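PDB 4N0T: U4/U6 snRNA-associated-splicing factor PRP24 from Saccharomyces cerevisiae, which binds U6 snRNA, helps to anneal it with U4 snRNA and acts as a recycling factor of the spliceosome. Local coordinates for residues A41-R52 / N109-L117; L278-L287 / I350-Y361. One frame throughout, in Å; residues are numbered along the deposited sequence.

Contact 1 (A41-R52 / N109-L117); sequences ADSLKKNFRFAR and NVVALSIRL. With nucleotides of chain B.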
loop_
_atom_site.group_PDB
_atom_site.type_symbol
_atom_site.label_atom_id
_atom_site.label_comp_id
_atom_site.label_asym_id
_atom_site.label_seq_id
_atom_site.Cartn_x
_atom_site.Cartn_y
_atom_site.Cartn_z
ATOM N N ALA A 41 -18.450 -6.333 16.398
ATOM C CA ALA A 41 -17.417 -7.221 16.941
ATOM C C ALA A 41 -17.838 -7.714 18.315
ATOM O O ALA A 41 -18.469 -6.977 19.079
ATOM C CB ALA A 41 -16.088 -6.502 17.044
ATOM N N ASP A 42 -17.469 -8.949 18.637
ATOM C CA ASP A 42 -17.738 -9.493 19.956
ATOM C C ASP A 42 -16.893 -8.788 21.001
ATOM O O ASP A 42 -15.750 -8.392 20.732
ATOM C CB ASP A 42 -17.400 -10.986 19.996
ATOM C CG ASP A 42 -18.405 -11.842 19.256
ATOM O OD1 ASP A 42 -19.541 -11.377 19.015
ATOM O OD2 ASP A 42 -18.056 -12.998 18.937
ATOM N N SER A 43 -17.438 -8.643 22.206
ATOM C CA SER A 43 -16.618 -8.209 23.329
ATOM C C SER A 43 -15.591 -9.301 23.631
ATOM O O SER A 43 -15.694 -10.417 23.108
ATOM C CB SER A 43 -17.476 -7.965 24.564
ATOM O OG SER A 43 -18.032 -9.181 25.013
ATOM N N LEU A 44 -14.613 -8.974 24.475
ATOM C CA LEU A 44 -13.524 -9.894 24.809
ATOM C C LEU A 44 -14.038 -11.231 25.329
ATOM O O LEU A 44 -13.526 -12.293 24.953
ATOM C CB LEU A 44 -12.608 -9.264 25.857
ATOM C CG LEU A 44 -11.534 -8.312 25.349
ATOM C CD1 LEU A 44 -10.775 -7.674 26.504
ATOM C CD2 LEU A 44 -10.586 -9.067 24.435
ATOM N N LYS A 45 -15.055 -11.179 26.184
ATOM C CA LYS A 45 -15.591 -12.395 26.795
ATOM C C LYS A 45 -16.901 -12.858 26.161
ATOM O O LYS A 45 -17.578 -13.745 26.689
ATOM C CB LYS A 45 -15.758 -12.192 28.297
ATOM C CG LYS A 45 -14.460 -11.807 28.997
ATOM C CD LYS A 45 -14.606 -11.925 30.515
ATOM C CE LYS A 45 -13.321 -11.545 31.242
ATOM N NZ LYS A 45 -13.498 -11.570 32.724
ATOM N N LYS A 46 -17.242 -12.249 25.025
ATOM C CA LYS A 46 -18.409 -12.611 24.213
ATOM C C LYS A 46 -19.760 -12.417 24.907
ATOM O O LYS A 46 -20.759 -12.988 24.476
ATOM C CB LYS A 46 -18.304 -14.052 23.688
ATOM C CG LYS A 46 -16.903 -14.492 23.273
ATOM C CD LYS A 46 -16.668 -14.318 21.782
ATOM C CE LYS A 46 -15.292 -14.836 21.376
ATOM N NZ LYS A 46 -14.916 -14.346 20.020
ATOM N N ASN A 47 -19.803 -11.603 25.955
ATOM C CA ASN A 47 -21.068 -11.365 26.657
ATOM C C ASN A 47 -21.954 -10.299 25.994
ATOM O O ASN A 47 -23.167 -10.229 26.240
ATOM C CB ASN A 47 -20.829 -11.037 28.136
ATOM C CG ASN A 47 -19.661 -10.087 28.348
ATOM O OD1 ASN A 47 -18.718 -10.039 27.550
ATOM N ND2 ASN A 47 -19.711 -9.333 29.443
ATOM N N PHE A 48 -21.341 -9.465 25.153
ATOM C CA PHE A 48 -22.082 -8.443 24.422
ATOM C C PHE A 48 -21.347 -8.107 23.124
ATOM O O PHE A 48 -20.304 -8.692 22.830
ATOM C CB PHE A 48 -22.290 -7.182 25.282
ATOM C CG PHE A 48 -21.018 -6.441 25.608
ATOM C CD1 PHE A 48 -20.500 -5.481 24.734
ATOM C CD2 PHE A 48 -20.352 -6.689 26.795
ATOM C CE1 PHE A 48 -19.332 -4.802 25.042
ATOM C CE2 PHE A 48 -19.198 -6.010 27.110
ATOM C CZ PHE A 48 -18.680 -5.061 26.229
ATOM N N ARG A 49 -21.880 -7.177 22.338
ATOM C CA ARG A 49 -21.175 -6.777 21.119
ATOM C C ARG A 49 -20.943 -5.276 21.025
ATOM O O ARG A 49 -21.722 -4.474 21.552
ATOM C CB ARG A 49 -21.913 -7.268 19.871
ATOM C CG ARG A 49 -22.168 -8.769 19.871
ATOM C CD ARG A 49 -22.533 -9.285 18.495
ATOM N NE ARG A 49 -21.357 -9.718 17.742
ATOM C CZ ARG A 49 -21.376 -10.066 16.457
ATOM N NH1 ARG A 49 -22.508 -10.017 15.772
ATOM N NH2 ARG A 49 -20.258 -10.445 15.852
ATOM N N PHE A 50 -19.861 -4.906 20.344
ATOM C CA PHE A 50 -19.587 -3.508 20.015
ATOM C C PHE A 50 -20.001 -3.285 18.563
ATOM O O PHE A 50 -20.023 -4.228 17.762
ATOM C CB PHE A 50 -18.089 -3.218 20.083
ATOM C CG PHE A 50 -17.511 -3.187 21.475
ATOM C CD1 PHE A 50 -17.565 -2.028 22.242
ATOM C CD2 PHE A 50 -16.851 -4.300 21.990
ATOM C CE1 PHE A 50 -16.993 -1.981 23.509
ATOM C CE2 PHE A 50 -16.279 -4.262 23.255
ATOM C CZ PHE A 50 -16.344 -3.100 24.014
ATOM N N ALA A 51 -20.320 -2.042 18.211
ATOM C CA ALA A 51 -20.507 -1.683 16.807
ATOM C C ALA A 51 -19.821 -0.367 16.487
ATOM O O ALA A 51 -19.771 0.544 17.316
ATOM C CB ALA A 51 -21.989 -1.599 16.448
ATOM N N ARG A 52 -19.284 -0.278 15.274
ATOM C CA ARG A 52 -18.801 0.976 14.734
ATOM C C ARG A 52 -19.765 1.346 13.620
ATOM O O ARG A 52 -20.039 0.531 12.741
ATOM C CB ARG A 52 -17.389 0.786 14.159
ATOM C CG ARG A 52 -16.872 1.954 13.362
ATOM C CD ARG A 52 -15.531 1.583 12.724
ATOM N NE ARG A 52 -14.949 2.698 11.998
ATOM C CZ ARG A 52 -15.238 2.987 10.736
ATOM N NH1 ARG A 52 -16.096 2.231 10.072
ATOM N NH2 ARG A 52 -14.662 4.020 10.137
ATOM N N ASN A 109 -5.221 -9.049 23.710
ATOM C CA ASN A 109 -6.585 -8.934 24.223
ATOM C C ASN A 109 -7.233 -7.591 23.927
ATOM O O ASN A 109 -7.890 -6.994 24.783
ATOM C CB ASN A 109 -6.644 -9.283 25.719
ATOM C CG ASN A 109 -6.249 -10.727 25.993
ATOM O OD1 ASN A 109 -6.722 -11.654 25.329
ATOM N ND2 ASN A 109 -5.368 -10.921 26.965
ATOM N N VAL A 110 -7.041 -7.125 22.693
ATOM C CA VAL A 110 -7.672 -5.902 22.225
ATOM C C VAL A 110 -8.671 -6.223 21.109
ATOM O O VAL A 110 -8.309 -6.832 20.101
ATOM C CB VAL A 110 -6.611 -4.918 21.696
ATOM C CG1 VAL A 110 -7.280 -3.728 20.999
ATOM C CG2 VAL A 110 -5.717 -4.450 22.836
ATOM N N VAL A 111 -9.931 -5.831 21.299
ATOM C CA VAL A 111 -10.948 -6.032 20.281
ATOM C C VAL A 111 -10.721 -5.029 19.149
ATOM O O VAL A 111 -10.499 -3.852 19.412
ATOM C CB VAL A 111 -12.346 -5.796 20.867
ATOM C CG1 VAL A 111 -13.417 -5.863 19.771
ATOM C CG2 VAL A 111 -12.625 -6.808 21.982
ATOM N N ALA A 112 -10.747 -5.505 17.906
ATOM C CA ALA A 112 -10.623 -4.616 16.747
ATOM C C ALA A 112 -11.956 -4.504 16.028
ATOM O O ALA A 112 -12.573 -5.522 15.672
ATOM C CB ALA A 112 -9.559 -5.117 15.792
ATOM N N LEU A 113 -12.401 -3.273 15.802
ATOM C CA LEU A 113 -13.652 -3.047 15.089
ATOM C C LEU A 113 -13.490 -2.971 13.569
ATOM O O LEU A 113 -14.375 -3.406 12.824
ATOM C CB LEU A 113 -14.317 -1.768 15.598
ATOM C CG LEU A 113 -15.033 -1.879 16.940
ATOM C CD1 LEU A 113 -15.209 -0.506 17.545
ATOM C CD2 LEU A 113 -16.377 -2.534 16.721
ATOM N N SER A 114 -12.373 -2.413 13.105
ATOM C CA SER A 114 -12.216 -2.175 11.678
ATOM C C SER A 114 -10.733 -2.092 11.363
ATOM O O SER A 114 -9.979 -1.473 12.109
ATOM C CB SER A 114 -12.905 -0.857 11.284
ATOM O OG SER A 114 -12.651 -0.520 9.919
ATOM N N ILE A 115 -10.324 -2.765 10.295
ATOM C CA ILE A 115 -8.945 -2.695 9.838
ATOM C C ILE A 115 -9.004 -2.329 8.363
ATOM O O ILE A 115 -9.635 -3.023 7.566
ATOM C CB ILE A 115 -8.227 -4.049 10.047
ATOM C CG1 ILE A 115 -8.187 -4.387 11.534
ATOM C CG2 ILE A 115 -6.776 -3.989 9.545
ATOM C CD1 ILE A 115 -7.848 -5.855 11.810
ATOM N N ARG A 116 -8.360 -1.225 7.999
ATOM C CA ARG A 116 -8.515 -0.667 6.657
ATOM C C ARG A 116 -7.173 -0.515 5.977
ATOM O O ARG A 116 -6.292 0.160 6.486
ATOM C CB ARG A 116 -9.208 0.703 6.759
ATOM C CG ARG A 116 -10.593 0.595 7.447
ATOM C CD ARG A 116 -11.324 1.933 7.504
ATOM N NE ARG A 116 -10.720 2.943 8.362
ATOM C CZ ARG A 116 -10.904 3.055 9.675
ATOM N NH1 ARG A 116 -11.671 2.181 10.345
ATOM N NH2 ARG A 116 -10.316 4.053 10.321
ATOM N N LEU A 117 -7.050 -1.136 4.806
ATOM C CA LEU A 117 -5.799 -1.161 4.053
ATOM C C LEU A 117 -5.970 -0.360 2.762
ATOM O O LEU A 117 -7.094 -0.212 2.257
ATOM C CB LEU A 117 -5.437 -2.618 3.733
ATOM C CG LEU A 117 -4.844 -3.544 4.812
ATOM C CD1 LEU A 117 -3.375 -3.296 5.004
ATOM C CD2 LEU A 117 -5.535 -3.493 6.161
ATOM P P G B 21 -3.016 8.955 2.574
ATOM O OP1 G B 21 -1.981 9.195 1.523
ATOM O OP2 G B 21 -4.086 9.998 2.693
ATOM O "O5'" G B 21 -3.669 7.530 2.331
ATOM C "C5'" G B 21 -4.525 6.959 3.313
ATOM C "C4'" G B 21 -5.254 5.754 2.774
ATOM O "O4'" G B 21 -5.923 5.093 3.877
ATOM C "C3'" G B 21 -6.355 6.055 1.770
ATOM O "O3'" G B 21 -6.590 4.840 1.070
ATOM C "C2'" G B 21 -7.544 6.297 2.692
ATOM O "O2'" G B 21 -8.792 6.224 2.048
ATOM C "C1'" G B 21 -7.329 5.154 3.677
ATOM N N9 G B 21 -7.935 5.312 4.991
ATOM C C8 G B 21 -8.719 4.347 5.563
ATOM N N7 G B 21 -9.106 4.680 6.753
ATOM C C5 G B 21 -8.539 5.906 6.990
ATOM C C6 G B 21 -8.609 6.721 8.143
ATOM O O6 G B 21 -9.242 6.505 9.201
ATOM N N1 G B 21 -7.890 7.892 7.976
ATOM C C2 G B 21 -7.151 8.210 6.855
ATOM N N2 G B 21 -6.498 9.382 6.882
ATOM N N3 G B 21 -7.081 7.458 5.772
ATOM C C4 G B 21 -7.782 6.320 5.908
#
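Arg52 reaches across to Ser114 and Arg116, and its long side chain changes character as it goes. CB lies 4.2 Å from Leu113 CD1, an apolar start. With CG anti to the backbone N (chi1 170°) and the chain extended as far as NE, CD passes alongside Ser114, 3.9 Å from its CB. At the tip the guanidinium lays one face over Arg116, whose NH1 is 3.5 Å from Arg52 NH2; the two planes are only 27° apart. Asp132 makes a salt bridge with each, to NE of Arg52 and NH1 of Arg116, which probably offsets their like charge. The strands involved are the edge strands 35-42, with its neighbour 49-55, and 112-116, so the contact joins the sheets of RRM 1 and RRM 2, each with the strand order of an RNA recognition motif. Arg116 meets the RNA with the edge of its guanidinium: NE donates to N7 of G21 of chain B at 2.9 Å and NH2 to its O6 at 2.9 Å, the paired grip on the Hoogsteen edge of guanine for which arginine is suited. Its NH1 also donates to Ser114 OG, which helps to fix the rotation of the group. Farther along, apolar groups fill the seam: Leu113 CD2 sits 3.8 Å from Phe50 CB, while Val111 meets Ala41 through CG1 and, through CG2, Leu44 CG at 3.8 Å.

Contact 2 (L278-L287 / I350-Y361); sequences LETLICLFPL and IRSGTINDMKRY. With SO4 (sulfate ion), chain C.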
loop_
_atom_site.group_PDB
_atom_site.type_symbol
_atom_site.label_atom_id
_atom_site.label_comp_id
_atom_site.label_asym_id
_atom_site.label_seq_id
_atom_site.Cartn_x
_atom_site.Cartn_y
_atom_site.Cartn_z
ATOM N N LEU A 278 6.142 -13.197 -24.120
ATOM C CA LEU A 278 4.736 -13.360 -23.758
ATOM C C LEU A 278 4.407 -14.791 -23.342
ATOM O O LEU A 278 3.536 -15.023 -22.498
ATOM C CB LEU A 278 3.825 -12.916 -24.911
ATOM C CG LEU A 278 3.777 -11.408 -25.192
ATOM C CD1 LEU A 278 2.764 -11.065 -26.275
ATOM C CD2 LEU A 278 3.484 -10.605 -23.926
ATOM N N GLU A 279 5.104 -15.755 -23.931
ATOM C CA GLU A 279 4.783 -17.149 -23.659
ATOM C C GLU A 279 5.318 -17.608 -22.299
ATOM O O GLU A 279 4.999 -18.705 -21.851
ATOM C CB GLU A 279 5.260 -18.060 -24.799
ATOM C CG GLU A 279 6.767 -18.190 -24.937
ATOM C CD GLU A 279 7.157 -19.056 -26.125
ATOM O OE1 GLU A 279 6.338 -19.173 -27.068
ATOM O OE2 GLU A 279 8.273 -19.622 -26.113
ATOM N N THR A 280 6.106 -16.763 -21.634
ATOM C CA THR A 280 6.608 -17.094 -20.298
ATOM C C THR A 280 5.725 -16.527 -19.175
ATOM O O THR A 280 6.004 -16.750 -17.991
ATOM C CB THR A 280 8.047 -16.598 -20.070
ATOM O OG1 THR A 280 8.067 -15.164 -20.033
ATOM C CG2 THR A 280 8.980 -17.099 -21.169
ATOM N N LEU A 281 4.685 -15.784 -19.540
ATOM C CA LEU A 281 3.831 -15.166 -18.517
ATOM C C LEU A 281 2.372 -15.610 -18.575
ATOM O O LEU A 281 1.880 -16.070 -19.613
ATOM C CB LEU A 281 3.913 -13.635 -18.586
ATOM C CG LEU A 281 3.381 -12.889 -19.820
ATOM C CD1 LEU A 281 1.880 -12.626 -19.725
ATOM C CD2 LEU A 281 4.126 -11.571 -20.016
ATOM N N ILE A 282 1.675 -15.449 -17.455
ATOM C CA ILE A 282 0.226 -15.593 -17.433
ATOM C C ILE A 282 -0.358 -14.429 -16.642
ATOM O O ILE A 282 0.358 -13.747 -15.907
ATOM C CB ILE A 282 -0.231 -16.909 -16.759
ATOM C CG1 ILE A 282 0.026 -16.857 -15.251
ATOM C CG2 ILE A 282 0.445 -18.128 -17.403
ATOM C CD1 ILE A 282 -0.502 -18.083 -14.508
ATOM N N CYS A 283 -1.656 -14.194 -16.804
ATOM C CA CYS A 283 -2.341 -13.205 -15.996
ATOM C C CYS A 283 -3.309 -13.918 -15.082
ATOM O O CYS A 283 -3.883 -14.942 -15.459
ATOM C CB CYS A 283 -3.127 -12.245 -16.880
ATOM S SG CYS A 283 -2.055 -11.180 -17.879
ATOM N N LEU A 284 -3.477 -13.379 -13.880
ATOM C CA LEU A 284 -4.514 -13.834 -12.957
ATOM C C LEU A 284 -5.505 -12.695 -12.765
ATOM O O LEU A 284 -5.111 -11.546 -12.613
ATOM C CB LEU A 284 -3.897 -14.198 -11.605
ATOM C CG LEU A 284 -2.900 -15.358 -11.601
ATOM C CD1 LEU A 284 -2.476 -15.670 -10.169
ATOM C CD2 LEU A 284 -3.505 -16.621 -12.262
ATOM N N PHE A 285 -6.798 -13.005 -12.771
ATOM C CA PHE A 285 -7.826 -11.972 -12.671
ATOM C C PHE A 285 -9.151 -12.672 -12.374
ATOM O O PHE A 285 -9.266 -13.865 -12.646
ATOM C CB PHE A 285 -7.921 -11.215 -14.001
ATOM C CG PHE A 285 -8.067 -12.106 -15.209
ATOM C CD1 PHE A 285 -6.953 -12.659 -15.822
ATOM C CD2 PHE A 285 -9.327 -12.379 -15.739
ATOM C CE1 PHE A 285 -7.076 -13.473 -16.938
ATOM C CE2 PHE A 285 -9.455 -13.186 -16.853
ATOM C CZ PHE A 285 -8.339 -13.734 -17.454
ATOM N N PRO A 286 -10.125 -11.958 -11.786
ATOM C CA PRO A 286 -10.010 -10.604 -11.222
ATOM C C PRO A 286 -9.465 -10.670 -9.800
ATOM O O PRO A 286 -9.738 -11.632 -9.068
ATOM C CB PRO A 286 -11.460 -10.127 -11.197
ATOM C CG PRO A 286 -12.230 -11.400 -10.880
ATOM C CD PRO A 286 -11.492 -12.509 -11.610
ATOM N N LEU A 287 -8.710 -9.646 -9.415
ATOM C CA LEU A 287 -8.095 -9.558 -8.099
ATOM C C LEU A 287 -8.436 -8.197 -7.492
ATOM O O LEU A 287 -8.564 -7.195 -8.213
ATOM C CB LEU A 287 -6.562 -9.648 -8.225
ATOM C CG LEU A 287 -5.962 -10.940 -8.783
ATOM C CD1 LEU A 287 -4.444 -10.826 -8.991
ATOM C CD2 LEU A 287 -6.272 -12.066 -7.823
ATOM N N ILE A 350 -10.542 -17.484 -9.199
ATOM C CA ILE A 350 -9.801 -16.629 -10.114
ATOM C C ILE A 350 -9.620 -17.342 -11.441
ATOM O O ILE A 350 -9.704 -18.581 -11.517
ATOM C CB ILE A 350 -8.410 -16.262 -9.561
ATOM C CG1 ILE A 350 -7.652 -17.533 -9.175
ATOM C CG2 ILE A 350 -8.532 -15.309 -8.385
ATOM C CD1 ILE A 350 -6.180 -17.298 -8.785
ATOM N N ARG A 351 -9.380 -16.555 -12.481
ATOM C CA ARG A 351 -9.140 -17.076 -13.813
ATOM C C ARG A 351 -7.686 -16.831 -14.190
ATOM O O ARG A 351 -7.033 -15.938 -13.636
ATOM C CB ARG A 351 -10.037 -16.347 -14.822
ATOM C CG ARG A 351 -11.507 -16.329 -14.427
ATOM C CD ARG A 351 -12.345 -15.569 -15.445
ATOM N NE ARG A 351 -13.750 -15.956 -15.352
ATOM C CZ ARG A 351 -14.528 -16.228 -16.396
ATOM N NH1 ARG A 351 -14.048 -16.150 -17.635
ATOM N NH2 ARG A 351 -15.790 -16.570 -16.191
ATOM N N SER A 352 -7.187 -17.627 -15.125
ATOM C CA SER A 352 -5.875 -17.397 -15.709
ATOM C C SER A 352 -6.066 -17.178 -17.202
ATOM O O SER A 352 -7.085 -17.582 -17.773
ATOM C CB SER A 352 -4.960 -18.592 -15.465
ATOM O OG SER A 352 -5.429 -19.727 -16.190
ATOM N N GLY A 353 -5.099 -16.540 -17.850
ATOM C CA GLY A 353 -5.238 -16.284 -19.270
ATOM C C GLY A 353 -4.103 -15.422 -19.753
ATOM O O GLY A 353 -3.208 -15.082 -18.974
ATOM N N THR A 354 -4.131 -15.074 -21.034
ATOM C CA THR A 354 -3.150 -14.153 -21.587
ATOM C C THR A 354 -3.503 -12.735 -21.177
ATOM O O THR A 354 -4.569 -12.492 -20.588
ATOM C CB THR A 354 -3.171 -14.196 -23.115
ATOM O OG1 THR A 354 -4.445 -13.732 -23.569
ATOM C CG2 THR A 354 -2.929 -15.612 -23.615
ATOM N N ILE A 355 -2.617 -11.790 -21.504
ATOM C CA ILE A 355 -2.942 -10.387 -21.304
ATOM C C ILE A 355 -4.258 -10.026 -21.991
ATOM O O ILE A 355 -5.114 -9.380 -21.398
ATOM C CB ILE A 355 -1.793 -9.461 -21.789
ATOM C CG1 ILE A 355 -0.600 -9.604 -20.841
ATOM C CG2 ILE A 355 -2.264 -8.006 -21.854
ATOM C CD1 ILE A 355 0.696 -8.996 -21.374
ATOM N N ASN A 356 -4.441 -10.461 -23.235
ATOM C CA ASN A 356 -5.670 -10.124 -23.947
ATOM C C ASN A 356 -6.919 -10.776 -23.339
ATOM O O ASN A 356 -8.004 -10.182 -23.368
ATOM C CB ASN A 356 -5.544 -10.419 -25.451
ATOM C CG ASN A 356 -4.632 -9.433 -26.168
ATOM O OD1 ASN A 356 -4.379 -8.335 -25.675
ATOM N ND2 ASN A 356 -4.134 -9.826 -27.338
ATOM N N ASP A 357 -6.762 -11.969 -22.767
ATOM C CA ASP A 357 -7.864 -12.619 -22.042
ATOM C C ASP A 357 -8.273 -11.768 -20.844
ATOM O O ASP A 357 -9.458 -11.560 -20.567
ATOM C CB ASP A 357 -7.444 -14.001 -21.518
ATOM C CG ASP A 357 -7.323 -15.048 -22.609
ATOM O OD1 ASP A 357 -7.993 -14.926 -23.663
ATOM O OD2 ASP A 357 -6.548 -16.007 -22.397
ATOM N N MET A 358 -7.269 -11.300 -20.111
ATOM C CA MET A 358 -7.508 -10.448 -18.957
ATOM C C MET A 358 -8.254 -9.186 -19.373
ATOM O O MET A 358 -9.219 -8.790 -18.725
ATOM C CB MET A 358 -6.175 -10.088 -18.293
ATOM C CG MET A 358 -6.322 -9.090 -17.150
ATOM S SD MET A 358 -4.713 -8.688 -16.400
ATOM C CE MET A 358 -3.850 -7.972 -17.797
ATOM N N LYS A 359 -7.817 -8.569 -20.469
ATOM C CA LYS A 359 -8.456 -7.351 -20.964
ATOM C C LYS A 359 -9.888 -7.618 -21.422
ATOM O O LYS A 359 -10.800 -6.848 -21.109
ATOM C CB LYS A 359 -7.654 -6.749 -22.123
ATOM C CG LYS A 359 -6.303 -6.176 -21.712
ATOM C CD LYS A 359 -5.640 -5.486 -22.897
ATOM C CE LYS A 359 -4.329 -4.848 -22.499
ATOM N NZ LYS A 359 -3.763 -4.028 -23.617
ATOM N N ARG A 360 -10.082 -8.705 -22.164
ATOM C CA ARG A 360 -11.425 -9.062 -22.637
ATOM C C ARG A 360 -12.390 -9.290 -21.477
ATOM O O ARG A 360 -13.529 -8.808 -21.494
ATOM C CB ARG A 360 -11.387 -10.284 -23.562
ATOM C CG ARG A 360 -10.947 -9.955 -24.993
ATOM C CD ARG A 360 -11.073 -11.164 -25.928
ATOM N NE ARG A 360 -10.085 -12.200 -25.637
ATOM C CZ ARG A 360 -8.906 -12.291 -26.240
ATOM N NH1 ARG A 360 -8.565 -11.417 -27.185
ATOM N NH2 ARG A 360 -8.063 -13.257 -25.905
ATOM N N TYR A 361 -11.926 -10.003 -20.456
ATOM C CA TYR A 361 -12.749 -10.241 -19.277
ATOM C C TYR A 361 -13.128 -8.932 -18.605
ATOM O O TYR A 361 -14.287 -8.721 -18.242
ATOM C CB TYR A 361 -12.045 -11.170 -18.279
ATOM C CG TYR A 361 -12.894 -11.472 -17.067
ATOM C CD1 TYR A 361 -13.897 -12.437 -17.119
ATOM C CD2 TYR A 361 -12.717 -10.776 -15.876
ATOM C CE1 TYR A 361 -14.688 -12.706 -16.009
ATOM C CE2 TYR A 361 -13.492 -11.037 -14.767
ATOM C CZ TYR A 361 -14.481 -12.003 -14.837
ATOM O OH TYR A 361 -15.260 -12.262 -13.731
HETATM S S SO4 C . -4.970 -13.514 -27.648
HETATM O O1 SO4 C . -3.630 -13.006 -27.362
HETATM O O2 SO4 C . -5.756 -12.486 -28.341
HETATM O O3 SO4 C . -4.870 -14.709 -28.483
HETATM O O4 SO4 C . -5.606 -13.886 -26.387
#
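Phe285 has more surface covered here than any other residue, held between Arg351 of the neighbouring strand and Met358 of the helix that follows it. Its CG stands between the backbone N and the carbonyl carbon (chi1 51°), a rotamer that swings the ring beneath strand 351-353 and against the helix. Met358 lies over one face, its CA 3.7 Å from the ring centroid and nearly on the normal; Arg351 CB covers the opposite face near the rim. Tyr361, one helical turn beyond Met358, brings its CB to 3.6 Å from Phe285 CE2, and the two rings meet obliquely with planes 47° apart. Gly353 suits its place in the strand, since the space where a side chain would begin is taken by Asp357 CB and closely approached by Phe285 CZ.

Cys283, next in buried area, points to the same face of the sheet. Its compact SG fits against the start of the helix, 3.6 Å from Ile355 CA and 3.7 Å from Met358 CE. The backbones of both residues pair antiparallel with the other strand: Cys283 N donates to Gly353 O, and Phe285 and Arg351 bond to each other both ways, with Arg351 N 2.7 Å from Phe285 O. Ile350, just before Arg351, packs its CG2 on Leu287 CD2 at 4.0 Å.

Thr354 is the N-cap of the helix and forms a capping box with Asp357. Thr354, Asn356 and Arg360 also hold a sulfate, probably from the crystallisation liquor; Arg360 NH2, 2.6 Å from its O4, is shared with Asp357 OD1 in a salt bridge. In this occluded RNA recognition motif the helix thus covers Phe285 and Cys283 by apolar contact, while its capped N-terminal end, with Arg360 beside it, would probably attract anions despite Asp357.

In the fold
From the N terminus, the chain first builds the sheet of RRM 1, and contact 1 closes when 109-117, in RRM 2, returns to the hairpin 41-52 after 56 intervening residues. It is an interdomain closure, setting two edge regions side by side. The chain then completes RRM 2 and passes through RRM 3 before contact 2 opens; this one lies within the occluded RNA-recognition motif, where 62 residues separate 278-287 from 350-361, and it joins the central strand 281-285 to strand 348-353 and the C-terminal helix 355-365. The two loops follow in series, neither nested nor crossed. The centres of contact 1 and contact 2 are about 39 Å apart, and the nearest atoms of contact 1 and contact 2 about 13 Å.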